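Threonine--tRNA ligase catalytic subunit (PDB 3A32) probably catalyses the ATP-dependent attachment of threonine to tRNA(Thr) in two steps, as a zinc-dependent homodimer that lacks the domain for editing mischarged seryl-tRNA. Local coordinates at residues 265-270 with 274-279; 192-197 with 418-423; 11-16 with 323-328. One frame throughout, in Å; residues are numbered along the deposited sequence.

Contact 1 (265-270 with 274-279); sequences MMVEES and KEWQMG
M265 and W276 exchange two backbone hydrogen bonds; the return bond, W276 N to M265 O, is 2.7 Å long. V267 and K274 form the next hydrogen-bonded pair, two residues along, V267 N meeting K274 O at 2.9 Å in an almost straight line (176°). Between these hydrogen-bonded pairs lies the non-hydrogen-bonded pair M266 and E275, whose side chains run side by side, SD of M266 3.7 Å from CG of E275. Bends at chi2 (-53°) and chi3 (-59°) bring CE of M266 to within 3.7 Å of K274 O, a shape that an unbranched, flexible chain takes easily. An alanine here would remove that arm, and CG of E275 would probably be left without its apolar neighbour, with a gap opening beside K203. The E275 carboxylate itself is held by salt bridges to R205 and K203. On the other face of the sheet the large apolar residues gather. CE of M278 sits 3.4 Å above the W276 ring plane, over its centre, and also lies 3.7 Å from CB of M265. The sulfur of M265 makes an oblique Met-aromatic contact with the same ring, while V267 CG1 reaches the ring edge at CE3 (4.1 Å). A broad indole suits this place because helix 317-327 packs against it through F320, V323 and Y324; L195 and L189 line M265. Strands 260-268 and 273-284 thus form a beta hairpin, two neighbouring antiparallel strands in the central sheet of the class II synthetase catalytic core.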
ATOM      1  N   MET A 265      -2.240  23.911 -12.100  1.00 10.43           N
ATOM      2  CA  MET A 265      -2.459  24.906 -11.070  1.00 11.98           C
ATOM      3  C   MET A 265      -1.591  26.137 -11.340  1.00 11.51           C
ATOM      4  O   MET A 265      -0.407  26.004 -11.640  1.00 12.40           O
ATOM      5  CB  MET A 265      -2.125  24.325  -9.695  1.00 10.47           C
ATOM      6  CG  MET A 265      -2.366  25.310  -8.581  1.00 10.93           C
ATOM      7  SD  MET A 265      -2.758  24.464  -7.056  1.00 15.27           S
ATOM      8  CE  MET A 265      -4.392  23.779  -7.438  1.00 12.44           C
ATOM      9  N   MET A 266      -2.186  27.310 -11.217  1.00 11.77           N
ATOM     10  CA  MET A 266      -1.484  28.589 -11.260  1.00 12.87           C
ATOM     11  C   MET A 266      -1.083  29.060  -9.871  1.00 14.83           C
ATOM     12  O   MET A 266      -1.936  29.226  -8.990  1.00 13.75           O
ATOM     13  CB  MET A 266      -2.335  29.657 -11.938  1.00 11.25           C
ATOM     14  CG  MET A 266      -2.729  29.284 -13.345  1.00 13.61           C
ATOM     15  SD  MET A 266      -1.309  28.832 -14.405  1.00 16.28           S
ATOM     16  CE  MET A 266      -0.351  30.384 -14.299  1.00 14.27           C
ATOM     17  N   VAL A 267       0.226  29.262  -9.680  1.00 17.28           N
ATOM     18  CA  VAL A 267       0.733  29.723  -8.406  1.00 20.90           C
ATOM     19  C   VAL A 267       1.490  31.050  -8.558  1.00 24.24           C
ATOM     20  O   VAL A 267       1.914  31.431  -9.648  1.00 23.65           O
ATOM     21  CB  VAL A 267       1.575  28.631  -7.645  1.00 20.61           C
ATOM     22  CG1 VAL A 267       0.849  27.290  -7.597  1.00 18.92           C
ATOM     23  CG2 VAL A 267       2.950  28.441  -8.248  1.00 20.18           C
ATOM     24  N   GLU A 268       1.649  31.747  -7.443  1.00 28.74           N
ATOM     25  CA  GLU A 268       2.391  33.016  -7.399  1.00 33.54           C
ATOM     26  C   GLU A 268       3.548  32.955  -6.370  1.00 34.61           C
ATOM     27  O   GLU A 268       3.368  32.431  -5.282  1.00 35.70           O
ATOM     28  CB  GLU A 268       1.406  34.161  -7.104  1.00 33.04           C
ATOM     29  CG  GLU A 268       1.995  35.561  -7.168  1.00 36.01           C
ATOM     30  CD  GLU A 268       0.939  36.662  -7.316  1.00 37.83           C
ATOM     31  OE1 GLU A 268      -0.014  36.493  -8.121  1.00 40.48           O
ATOM     32  OE2 GLU A 268       1.087  37.717  -6.635  1.00 44.73           O
ATOM     33  N   GLU A 269       4.733  33.450  -6.732  1.00 36.63           N
ATOM     34  CA  GLU A 269       5.848  33.640  -5.780  1.00 38.41           C
ATOM     35  C   GLU A 269       5.484  34.691  -4.646  1.00 39.82           C
ATOM     36  O   GLU A 269       4.864  34.293  -3.615  1.00 41.16           O
ATOM     37  CB  GLU A 269       7.123  33.981  -6.540  1.00 38.31           C
ATOM     38  N   SER A 270       5.896  35.969  -4.689  1.00 39.98           N
ATOM     39  CA  SER A 270       7.256  36.472  -4.910  1.00 39.66           C
ATOM     40  C   SER A 270       7.562  37.423  -6.095  1.00 38.55           C
ATOM     41  O   SER A 270       8.724  37.524  -6.502  1.00 39.50           O
ATOM     42  CB  SER A 270       8.337  35.386  -4.632  1.00 40.14           C
ATOM     43  OG  SER A 270       9.633  35.800  -5.034  1.00 40.84           O
ATOM     44  N   LYS A 274       3.279  31.365 -12.051  1.00 16.92           N
ATOM     45  CA  LYS A 274       4.011  30.133 -12.477  1.00 16.29           C
ATOM     46  C   LYS A 274       2.999  28.981 -12.672  1.00 13.89           C
ATOM     47  O   LYS A 274       2.023  28.878 -11.935  1.00 12.61           O
ATOM     48  CB  LYS A 274       5.061  29.652 -11.431  1.00 15.18           C
ATOM     49  CG  LYS A 274       6.154  30.649 -11.009  1.00 20.12           C
ATOM     50  CD  LYS A 274       7.030  30.194  -9.728  1.00 20.34           C
ATOM     51  CE  LYS A 274       8.602  29.959 -10.061  1.00 27.60           C
ATOM     52  NZ  LYS A 274       9.615  31.203 -10.113  1.00 24.85           N
ATOM     53  N   GLU A 275       3.221  28.120 -13.662  1.00 11.71           N
ATOM     54  CA  GLU A 275       2.365  26.924 -13.788  1.00 10.55           C
ATOM     55  C   GLU A 275       2.937  25.795 -12.967  1.00  9.79           C
ATOM     56  O   GLU A 275       4.158  25.648 -12.881  1.00  9.12           O
ATOM     57  CB  GLU A 275       2.261  26.448 -15.212  1.00  9.55           C
ATOM     58  CG  GLU A 275       1.647  27.442 -16.156  1.00  8.27           C
ATOM     59  CD  GLU A 275       1.406  26.827 -17.509  1.00  9.96           C
ATOM     60  OE1 GLU A 275       1.713  25.610 -17.699  1.00  9.00           O
ATOM     61  OE2 GLU A 275       0.900  27.573 -18.380  1.00 10.56           O
ATOM     62  N   TRP A 276       2.045  25.025 -12.351  1.00  8.37           N
ATOM     63  CA  TRP A 276       2.401  23.788 -11.675  1.00  8.18           C
ATOM     64  C   TRP A 276       1.596  22.689 -12.378  1.00  9.46           C
ATOM     65  O   TRP A 276       0.403  22.526 -12.080  1.00  8.76           O
ATOM     66  CB  TRP A 276       2.042  23.868 -10.172  1.00  5.52           C
ATOM     67  CG  TRP A 276       2.162  22.584  -9.392  1.00  4.57           C
ATOM     68  CD1 TRP A 276       2.603  21.352  -9.846  1.00  3.23           C
ATOM     69  CD2 TRP A 276       1.881  22.412  -7.995  1.00  4.12           C
ATOM     70  NE1 TRP A 276       2.575  20.415  -8.818  1.00  4.80           N
ATOM     71  CE2 TRP A 276       2.172  21.048  -7.665  1.00  3.93           C
ATOM     72  CE3 TRP A 276       1.403  23.282  -6.982  1.00  2.51           C
ATOM     73  CZ2 TRP A 276       1.989  20.534  -6.375  1.00  3.29           C
ATOM     74  CZ3 TRP A 276       1.220  22.774  -5.706  1.00  3.81           C
ATOM     75  CH2 TRP A 276       1.503  21.400  -5.413  1.00  2.53           C
ATOM     76  N   GLN A 277       2.230  21.956 -13.298  1.00 10.28           N
ATOM     77  CA  GLN A 277       1.542  20.909 -14.036  1.00 12.16           C
ATOM     78  C   GLN A 277       1.353  19.672 -13.167  1.00 11.26           C
ATOM     79  O   GLN A 277       2.272  19.232 -12.446  1.00 10.42           O
ATOM     80  CB  GLN A 277       2.263  20.525 -15.350  1.00 12.45           C
ATOM     81  CG  GLN A 277       1.310  19.777 -16.361  1.00 15.72           C
ATOM     82  CD  GLN A 277       1.853  19.719 -17.753  1.00 17.88           C
ATOM     83  OE1 GLN A 277       2.372  18.689 -18.150  1.00 26.48           O
ATOM     84  NE2 GLN A 277       1.744  20.833 -18.529  1.00 24.10           N
ATOM     85  N   MET A 278       0.145  19.125 -13.234  1.00 10.48           N
ATOM     86  CA  MET A 278      -0.225  17.956 -12.425  1.00 10.22           C
ATOM     87  C   MET A 278      -0.518  16.751 -13.343  1.00 10.59           C
ATOM     88  O   MET A 278       0.343  16.428 -14.196  1.00 10.04           O
ATOM     89  CB  MET A 278      -1.386  18.305 -11.491  1.00  9.55           C
ATOM     90  CG  MET A 278      -0.928  19.321 -10.491  1.00  8.75           C
ATOM     91  SD  MET A 278      -2.221  19.994  -9.467  1.00  9.21           S
ATOM     92  CE  MET A 278      -1.269  21.008  -8.374  1.00  7.90           C
ATOM     93  N   GLY A 279      -1.703  16.138 -13.212  1.00  9.57           N
ATOM     94  CA  GLY A 279      -2.023  14.941 -13.996  1.00 10.11           C
ATOM     95  C   GLY A 279      -2.461  15.301 -15.421  1.00 10.86           C
ATOM     96  O   GLY A 279      -2.401  16.470 -15.808  1.00 11.09           O
TER

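Contact 2 (192-197 with 418-423); sequences LFKLGV and FDLESM
This is a small, partly buried interdomain contact, in which K194, just past the end of helix 174-191 in the catalytic core, meets L420 and E421 in the turn between strands 412-419 and 424-431 of the anticodon-binding domain. K194 leaves the helix with a positive phi of 57°, and its side chain crosses that of L420 at about a right angle. The lysine gives only its aliphatic root to the leucine: CG lies 3.7 Å from L420 CD1, and CB is almost as near. Bends at chi2 and chi3 then carry the amino group away, toward a sulfate outside the two segments that it meets only weakly and at long range. A lysine serves well here, since its methylenes can pack while its charge stays at the surface. E421 folds inward, its chain bent at chi2 (-49°), and sets OE2 3.0 Å from the backbone O of K194. These are two acceptors, so no bond joins them; the guanidinium of R328 is likely to ease their closeness, as it donates to the carbonyls of F193 and K194 and has a weak, long ion pair with E421. K194 NZ, 5.3 Å from E421 OE2, may add a diffuse attraction. S422 OG donates to D419 OD2 at 2.9 Å, bracing the turn. The arrangement is an interface between the catalytic and anticodon-binding domains of a class II synthetase.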
ATOM      1  N   LEU A 192      -7.494  16.521   0.115  1.00  6.99           N
ATOM      2  CA  LEU A 192      -6.301  15.848   0.621  1.00  6.90           C
ATOM      3  C   LEU A 192      -5.205  16.857   0.814  1.00  7.80           C
ATOM      4  O   LEU A 192      -4.517  16.869   1.855  1.00  8.76           O
ATOM      5  CB  LEU A 192      -5.846  14.700  -0.293  1.00  6.12           C
ATOM      6  CG  LEU A 192      -4.607  13.926   0.135  1.00  5.71           C
ATOM      7  CD1 LEU A 192      -4.789  13.269   1.510  1.00  3.72           C
ATOM      8  CD2 LEU A 192      -4.280  12.886  -0.919  1.00  4.78           C
ATOM      9  N   PHE A 193      -5.053  17.732  -0.167  1.00  8.07           N
ATOM     10  CA  PHE A 193      -3.954  18.687  -0.132  1.00  8.32           C
ATOM     11  C   PHE A 193      -4.338  20.102   0.331  1.00  8.92           C
ATOM     12  O   PHE A 193      -3.452  20.930   0.562  1.00  9.80           O
ATOM     13  CB  PHE A 193      -3.152  18.648  -1.450  1.00  7.56           C
ATOM     14  CG  PHE A 193      -2.399  17.332  -1.649  1.00  7.34           C
ATOM     15  CD1 PHE A 193      -1.285  17.023  -0.856  1.00  9.33           C
ATOM     16  CD2 PHE A 193      -2.834  16.384  -2.562  1.00  4.35           C
ATOM     17  CE1 PHE A 193      -0.553  15.790  -0.993  1.00  7.04           C
ATOM     18  CE2 PHE A 193      -2.125  15.165  -2.699  1.00  7.24           C
ATOM     19  CZ  PHE A 193      -0.962  14.875  -1.901  1.00  3.58           C
ATOM     20  N   LYS A 194      -5.630  20.390   0.489  1.00  9.23           N
ATOM     21  CA  LYS A 194      -6.066  21.773   0.834  1.00  9.35           C
ATOM     22  C   LYS A 194      -5.608  22.851  -0.143  1.00  9.27           C
ATOM     23  O   LYS A 194      -5.228  23.970   0.267  1.00  9.81           O
ATOM     24  CB  LYS A 194      -5.580  22.135   2.243  1.00  9.79           C
ATOM     25  CG  LYS A 194      -5.964  21.090   3.295  1.00 12.50           C
ATOM     26  CD  LYS A 194      -7.511  21.003   3.402  1.00 16.80           C
ATOM     27  CE  LYS A 194      -8.067  22.362   3.876  1.00 20.71           C
ATOM     28  NZ  LYS A 194      -9.498  22.247   4.246  1.00 23.86           N
ATOM     29  N   LEU A 195      -5.623  22.525  -1.438  1.00  9.03           N
ATOM     30  CA  LEU A 195      -5.257  23.474  -2.478  1.00  9.02           C
ATOM     31  C   LEU A 195      -6.524  23.894  -3.204  1.00  9.86           C
ATOM     32  O   LEU A 195      -7.169  23.076  -3.837  1.00 13.27           O
ATOM     33  CB  LEU A 195      -4.297  22.834  -3.477  1.00  8.48           C
ATOM     34  CG  LEU A 195      -2.876  22.449  -3.017  1.00  8.75           C
ATOM     35  CD1 LEU A 195      -2.187  21.602  -4.066  1.00  7.00           C
ATOM     36  CD2 LEU A 195      -2.049  23.656  -2.674  1.00  5.85           C
ATOM     37  N   GLY A 196      -6.888  25.150  -3.128  1.00  9.56           N
ATOM     38  CA  GLY A 196      -8.053  25.665  -3.836  1.00  9.81           C
ATOM     39  C   GLY A 196      -8.000  25.564  -5.351  1.00 10.00           C
ATOM     40  O   GLY A 196      -6.999  25.938  -6.012  1.00 10.24           O
ATOM     41  N   VAL A 197      -9.088  25.051  -5.913  1.00  9.52           N
ATOM     42  CA  VAL A 197      -9.166  24.912  -7.356  1.00 10.10           C
ATOM     43  C   VAL A 197     -10.289  25.840  -7.796  1.00 10.79           C
ATOM     44  O   VAL A 197     -11.451  25.554  -7.543  1.00 10.77           O
ATOM     45  CB  VAL A 197      -9.466  23.456  -7.780  1.00  9.17           C
ATOM     46  CG1 VAL A 197      -9.681  23.377  -9.277  1.00  7.89           C
ATOM     47  CG2 VAL A 197      -8.314  22.531  -7.351  1.00  7.89           C
ATOM     48  N   PHE A 418      -1.664  24.361  12.479  1.00 10.04           N
ATOM     49  CA  PHE A 418      -1.052  25.200  11.474  1.00  9.89           C
ATOM     50  C   PHE A 418      -2.070  25.361  10.370  1.00 11.74           C
ATOM     51  O   PHE A 418      -2.581  24.372   9.827  1.00 12.75           O
ATOM     52  CB  PHE A 418       0.247  24.601  10.917  1.00  8.34           C
ATOM     53  CG  PHE A 418       0.917  25.522   9.985  1.00  8.79           C
ATOM     54  CD1 PHE A 418       1.803  26.539  10.483  1.00  6.06           C
ATOM     55  CD2 PHE A 418       0.585  25.494   8.609  1.00  6.01           C
ATOM     56  CE1 PHE A 418       2.387  27.492   9.608  1.00  5.81           C
ATOM     57  CE2 PHE A 418       1.148  26.447   7.715  1.00  6.80           C
ATOM     58  CZ  PHE A 418       2.071  27.437   8.204  1.00  4.92           C
ATOM     59  N   ASP A 419      -2.358  26.598  10.029  1.00 13.66           N
ATOM     60  CA  ASP A 419      -3.387  26.935   9.052  1.00 15.55           C
ATOM     61  C   ASP A 419      -2.776  27.061   7.668  1.00 14.82           C
ATOM     62  O   ASP A 419      -2.007  27.976   7.415  1.00 13.60           O
ATOM     63  CB  ASP A 419      -3.992  28.282   9.415  1.00 16.58           C
ATOM     64  CG  ASP A 419      -5.356  28.460   8.819  1.00 23.60           C
ATOM     65  OD1 ASP A 419      -6.234  27.629   9.192  1.00 30.84           O
ATOM     66  OD2 ASP A 419      -5.549  29.385   7.982  1.00 28.42           O
ATOM     67  N   LEU A 420      -3.112  26.135   6.781  1.00 15.46           N
ATOM     68  CA  LEU A 420      -2.403  26.053   5.485  1.00 16.46           C
ATOM     69  C   LEU A 420      -2.683  27.232   4.570  1.00 18.21           C
ATOM     70  O   LEU A 420      -1.801  27.638   3.842  1.00 19.39           O
ATOM     71  CB  LEU A 420      -2.662  24.732   4.767  1.00 14.63           C
ATOM     72  CG  LEU A 420      -2.237  23.457   5.503  1.00 13.83           C
ATOM     73  CD1 LEU A 420      -2.750  22.252   4.711  1.00  6.80           C
ATOM     74  CD2 LEU A 420      -0.686  23.408   5.755  1.00  9.19           C
ATOM     75  N   GLU A 421      -3.902  27.768   4.599  1.00 21.45           N
ATOM     76  CA  GLU A 421      -4.252  28.970   3.790  1.00 23.94           C
ATOM     77  C   GLU A 421      -3.459  30.201   4.220  1.00 22.92           C
ATOM     78  O   GLU A 421      -2.665  30.733   3.433  1.00 23.79           O
ATOM     79  CB  GLU A 421      -5.773  29.272   3.760  1.00 24.98           C
ATOM     80  CG  GLU A 421      -6.707  28.067   3.459  1.00 31.24           C
ATOM     81  CD  GLU A 421      -6.294  27.214   2.206  1.00 38.44           C
ATOM     82  OE1 GLU A 421      -6.094  27.802   1.086  1.00 36.81           O
ATOM     83  OE2 GLU A 421      -6.210  25.950   2.367  1.00 38.63           O
ATOM     84  N   SER A 422      -3.630  30.627   5.469  1.00 22.50           N
ATOM     85  CA  SER A 422      -2.882  31.779   5.990  1.00 21.17           C
ATOM     86  C   SER A 422      -1.387  31.485   6.223  1.00 19.83           C
ATOM     87  O   SER A 422      -0.568  32.426   6.329  1.00 19.41           O
ATOM     88  CB  SER A 422      -3.547  32.311   7.272  1.00 22.95           C
ATOM     89  OG  SER A 422      -3.431  31.382   8.356  1.00 24.30           O
ATOM     90  N   MET A 423      -1.013  30.186   6.265  1.00 17.83           N
ATOM     91  CA  MET A 423       0.381  29.787   6.546  1.00 15.10           C
ATOM     92  C   MET A 423       0.842  30.328   7.896  1.00 14.62           C
ATOM     93  O   MET A 423       1.943  30.821   8.014  1.00 13.26           O
ATOM     94  CB  MET A 423       1.357  30.255   5.442  1.00 15.40           C
ATOM     95  CG  MET A 423       1.170  29.548   4.072  1.00 14.08           C
ATOM     96  SD  MET A 423       1.631  27.812   4.074  1.00 14.69           S
ATOM     97  CE  MET A 423       3.394  27.942   4.456  1.00  7.30           C
TER

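Contact 3 (11-16 with 323-328); sequences DYAYEL and VYLEHR. With SO4 (sulfate ion), chain B.
Y12 and L325 mark the nearest approach of the last turns of helices 9-15 and 317-327, their CA atoms 6.6 Å apart, with no hydrogen bond between the two segments. L325 fills the join. Its CB faces CB of Y12 at 4.2 Å, CD1 reaches the methyl of A13 at 4.1 Å, and CD2 meets CD1 of L16 at 3.7 Å, the two leucines sliding past each other in opposite directions. A branched leucine suits this spot because one methyl goes to each of two neighbours, and the small A13 probably leaves room for CD1 of L325. Strand 306-316 followed by helix 317-327 has the strand-then-helix order of motif 3 of class II synthetases, and helix 9-15 packs against the C-terminal turn of that helix. The Y12 ring, with CG beside the backbone N (chi1 -67°), runs past the helix end: CD2 lies 3.6 Å from the backbone O of L325, which approaches obliquely. Farther out, Y12 OH donates to O2 of a sulfate at 3.2 Å, the oxygen lying in the ring plane at its edge. K7 and K396 bind the same ion, which probably came from the crystallisation liquor. Beyond L325, Y324 OH lies nearly in the guanidinium plane of R328 and accepts a bond from NH1 at 3.2 Å. The phenol oxygen is also bonded to the carbonyl of R331.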
ATOM      1  N   ASP A  11      15.562  20.063   0.807  1.00  8.89           N
ATOM      2  CA  ASP A  11      15.774  20.528   2.179  1.00 10.11           C
ATOM      3  C   ASP A  11      14.600  20.162   3.098  1.00  9.29           C
ATOM      4  O   ASP A  11      14.795  19.608   4.172  1.00  9.87           O
ATOM      5  CB  ASP A  11      15.944  22.067   2.177  1.00 10.33           C
ATOM      6  CG  ASP A  11      17.209  22.506   1.432  1.00 12.10           C
ATOM      7  OD1 ASP A  11      18.271  21.906   1.695  1.00 13.58           O
ATOM      8  OD2 ASP A  11      17.142  23.426   0.607  1.00 12.82           O
ATOM      9  N   TYR A  12      13.391  20.514   2.683  1.00  8.18           N
ATOM     10  CA  TYR A  12      12.189  20.111   3.414  1.00  7.97           C
ATOM     11  C   TYR A  12      12.065  18.603   3.556  1.00  8.51           C
ATOM     12  O   TYR A  12      11.808  18.133   4.661  1.00  9.04           O
ATOM     13  CB  TYR A  12      10.936  20.657   2.722  1.00  7.07           C
ATOM     14  CG  TYR A  12      10.837  22.151   2.772  1.00  6.98           C
ATOM     15  CD1 TYR A  12      10.756  22.830   4.002  1.00  7.26           C
ATOM     16  CD2 TYR A  12      10.877  22.893   1.613  1.00  9.76           C
ATOM     17  CE1 TYR A  12      10.664  24.185   4.057  1.00  8.23           C
ATOM     18  CE2 TYR A  12      10.820  24.297   1.652  1.00 10.02           C
ATOM     19  CZ  TYR A  12      10.692  24.915   2.878  1.00  7.88           C
ATOM     20  OH  TYR A  12      10.583  26.265   2.916  1.00 10.43           O
ATOM     21  N   ALA A  13      12.262  17.849   2.460  1.00  7.93           N
ATOM     22  CA  ALA A  13      12.095  16.397   2.544  1.00  8.82           C
ATOM     23  C   ALA A  13      13.056  15.802   3.589  1.00  8.94           C
ATOM     24  O   ALA A  13      12.714  14.843   4.251  1.00 10.17           O
ATOM     25  CB  ALA A  13      12.284  15.716   1.157  1.00  6.62           C
ATOM     26  N   TYR A  14      14.267  16.347   3.678  1.00  9.81           N
ATOM     27  CA  TYR A  14      15.316  15.880   4.589  1.00  9.60           C
ATOM     28  C   TYR A  14      14.975  16.303   6.024  1.00 10.61           C
ATOM     29  O   TYR A  14      15.048  15.480   6.966  1.00  9.60           O
ATOM     30  CB  TYR A  14      16.683  16.455   4.145  1.00 10.49           C
ATOM     31  CG  TYR A  14      17.760  16.437   5.218  1.00 11.67           C
ATOM     32  CD1 TYR A  14      18.444  15.272   5.526  1.00 11.24           C
ATOM     33  CD2 TYR A  14      18.060  17.590   5.950  1.00 16.32           C
ATOM     34  CE1 TYR A  14      19.418  15.234   6.533  1.00 12.94           C
ATOM     35  CE2 TYR A  14      19.030  17.581   6.991  1.00 17.73           C
ATOM     36  CZ  TYR A  14      19.716  16.382   7.259  1.00 17.44           C
ATOM     37  OH  TYR A  14      20.685  16.340   8.256  1.00 16.24           O
ATOM     38  N   GLU A  15      14.596  17.587   6.192  1.00  9.80           N
ATOM     39  CA  GLU A  15      14.248  18.118   7.520  1.00  9.62           C
ATOM     40  C   GLU A  15      13.012  17.450   8.142  1.00  9.32           C
ATOM     41  O   GLU A  15      12.966  17.213   9.356  1.00  8.85           O
ATOM     42  CB  GLU A  15      14.083  19.632   7.466  1.00  9.64           C
ATOM     43  CG  GLU A  15      15.352  20.436   7.015  1.00 10.66           C
ATOM     44  CD  GLU A  15      15.059  21.944   6.794  1.00 12.39           C
ATOM     45  OE1 GLU A  15      13.860  22.373   6.704  1.00 13.81           O
ATOM     46  OE2 GLU A  15      16.042  22.718   6.744  1.00 16.29           O
ATOM     47  N   LEU A  16      12.016  17.130   7.312  1.00  8.85           N
ATOM     48  CA  LEU A  16      10.821  16.434   7.777  1.00  7.89           C
ATOM     49  C   LEU A  16      11.070  14.930   7.891  1.00  7.99           C
ATOM     50  O   LEU A  16      10.148  14.164   8.285  1.00  7.28           O
ATOM     51  CB  LEU A  16       9.675  16.638   6.780  1.00  7.58           C
ATOM     52  CG  LEU A  16       9.149  18.071   6.651  1.00  8.38           C
ATOM     53  CD1 LEU A  16       8.327  18.221   5.400  1.00  4.10           C
ATOM     54  CD2 LEU A  16       8.362  18.450   7.939  1.00  4.42           C
ATOM     55  N   VAL A 323       6.967  19.497  -5.427  1.00  6.44           N
ATOM     56  CA  VAL A 323       6.478  20.823  -5.734  1.00  6.05           C
ATOM     57  C   VAL A 323       5.583  21.290  -4.615  1.00  6.83           C
ATOM     58  O   VAL A 323       5.689  22.470  -4.238  1.00  7.53           O
ATOM     59  CB  VAL A 323       5.713  20.871  -7.037  1.00  5.86           C
ATOM     60  CG1 VAL A 323       5.228  22.365  -7.312  1.00  4.32           C
ATOM     61  CG2 VAL A 323       6.601  20.375  -8.191  1.00  5.62           C
ATOM     62  N   TYR A 324       4.738  20.378  -4.067  1.00  5.64           N
ATOM     63  CA  TYR A 324       3.951  20.689  -2.872  1.00  7.08           C
ATOM     64  C   TYR A 324       4.837  21.209  -1.712  1.00  7.24           C
ATOM     65  O   TYR A 324       4.537  22.201  -1.082  1.00  8.08           O
ATOM     66  CB  TYR A 324       3.089  19.480  -2.391  1.00  6.62           C
ATOM     67  CG  TYR A 324       2.271  19.873  -1.196  1.00  7.60           C
ATOM     68  CD1 TYR A 324       0.932  20.349  -1.334  1.00  6.82           C
ATOM     69  CD2 TYR A 324       2.834  19.836   0.081  1.00  7.65           C
ATOM     70  CE1 TYR A 324       0.201  20.758  -0.219  1.00  4.82           C
ATOM     71  CE2 TYR A 324       2.115  20.234   1.199  1.00  7.05           C
ATOM     72  CZ  TYR A 324       0.799  20.700   1.048  1.00  6.58           C
ATOM     73  OH  TYR A 324       0.139  21.128   2.179  1.00  3.87           O
ATOM     74  N   LEU A 325       5.923  20.516  -1.416  1.00  7.69           N
ATOM     75  CA  LEU A 325       6.770  20.925  -0.289  1.00  8.41           C
ATOM     76  C   LEU A 325       7.310  22.354  -0.502  1.00  8.70           C
ATOM     77  O   LEU A 325       7.437  23.088   0.453  1.00  9.77           O
ATOM     78  CB  LEU A 325       7.920  19.919  -0.036  1.00  7.21           C
ATOM     79  CG  LEU A 325       7.498  18.555   0.516  1.00  6.47           C
ATOM     80  CD1 LEU A 325       8.666  17.529   0.357  1.00  2.35           C
ATOM     81  CD2 LEU A 325       7.029  18.695   1.998  1.00  6.98           C
ATOM     82  N   GLU A 326       7.611  22.726  -1.739  1.00  8.49           N
ATOM     83  CA  GLU A 326       8.018  24.087  -2.039  1.00  8.97           C
ATOM     84  C   GLU A 326       6.896  25.104  -1.942  1.00  8.29           C
ATOM     85  O   GLU A 326       7.026  26.068  -1.190  1.00  7.84           O
ATOM     86  CB  GLU A 326       8.813  24.158  -3.349  1.00  8.46           C
ATOM     87  CG  GLU A 326      10.228  23.480  -3.188  1.00  9.23           C
ATOM     88  CD  GLU A 326      10.957  23.301  -4.541  1.00 11.29           C
ATOM     89  OE1 GLU A 326      10.449  23.888  -5.502  1.00 12.58           O
ATOM     90  OE2 GLU A 326      11.996  22.570  -4.651  1.00 12.24           O
ATOM     91  N   HIS A 327       5.766  24.860  -2.615  1.00  8.17           N
ATOM     92  CA  HIS A 327       4.626  25.769  -2.554  1.00  8.02           C
ATOM     93  C   HIS A 327       4.157  26.011  -1.104  1.00  8.85           C
ATOM     94  O   HIS A 327       3.758  27.126  -0.769  1.00  8.07           O
ATOM     95  CB  HIS A 327       3.483  25.239  -3.434  1.00  8.67           C
ATOM     96  CG  HIS A 327       2.258  26.104  -3.450  1.00 10.39           C
ATOM     97  ND1 HIS A 327       2.235  27.358  -4.023  1.00 13.20           N
ATOM     98  CD2 HIS A 327       1.007  25.881  -2.985  1.00 10.12           C
ATOM     99  CE1 HIS A 327       1.033  27.878  -3.883  1.00 11.58           C
ATOM    100  NE2 HIS A 327       0.272  27.005  -3.248  1.00 13.88           N
ATOM    101  N   ARG A 328       4.239  24.983  -0.253  1.00  9.08           N
ATOM    102  CA  ARG A 328       3.769  25.081   1.146  1.00  9.65           C
ATOM    103  C   ARG A 328       4.861  25.103   2.197  1.00  9.64           C
ATOM    104  O   ARG A 328       4.590  24.943   3.362  1.00  8.58           O
ATOM    105  CB  ARG A 328       2.773  23.982   1.465  1.00  9.04           C
ATOM    106  CG  ARG A 328       1.408  24.263   0.836  1.00  9.19           C
ATOM    107  CD  ARG A 328       0.470  24.876   1.873  1.00  8.47           C
ATOM    108  NE  ARG A 328      -0.756  25.426   1.277  1.00  8.30           N
ATOM    109  CZ  ARG A 328      -1.862  24.723   1.047  1.00  9.47           C
ATOM    110  NH1 ARG A 328      -1.877  23.410   1.337  1.00  4.83           N
ATOM    111  NH2 ARG A 328      -2.947  25.315   0.479  1.00  6.09           N
TER
HETATM  112  S   SO4 B 472      11.280  27.573   7.130  1.00 30.11           S
HETATM  113  O1  SO4 B 472      10.495  27.876   8.340  1.00 32.96           O
HETATM  114  O2  SO4 B 472      10.623  27.582   5.821  1.00 28.70           O
HETATM  115  O3  SO4 B 472      12.222  28.672   7.095  1.00 34.40           O
HETATM  116  O4  SO4 B 472      11.909  26.265   7.316  1.00 28.63           O

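Overall arrangement
Contact 3 is fully buried, while contacts 1 and 2 each run from a buried side to the surface. Helix 317-327 and the arginine that follows it are shared by all three: the helix packs on the hairpin of contact 1, supplies one half of contact 3, and leads into R328, which reaches contact 2. The hairpin and the loop 192-197 also touch directly. The chemistry follows the place. Contact 1 is a backbone-bonded strand pair within one domain, with sulfur and aromatic packing on the face that carries W276; contact 3 is mainly apolar helix packing, with one phenol reaching out to a sulfate; contact 2, between domains, is the smallest and combines aliphatic touching with charges and carbonyls.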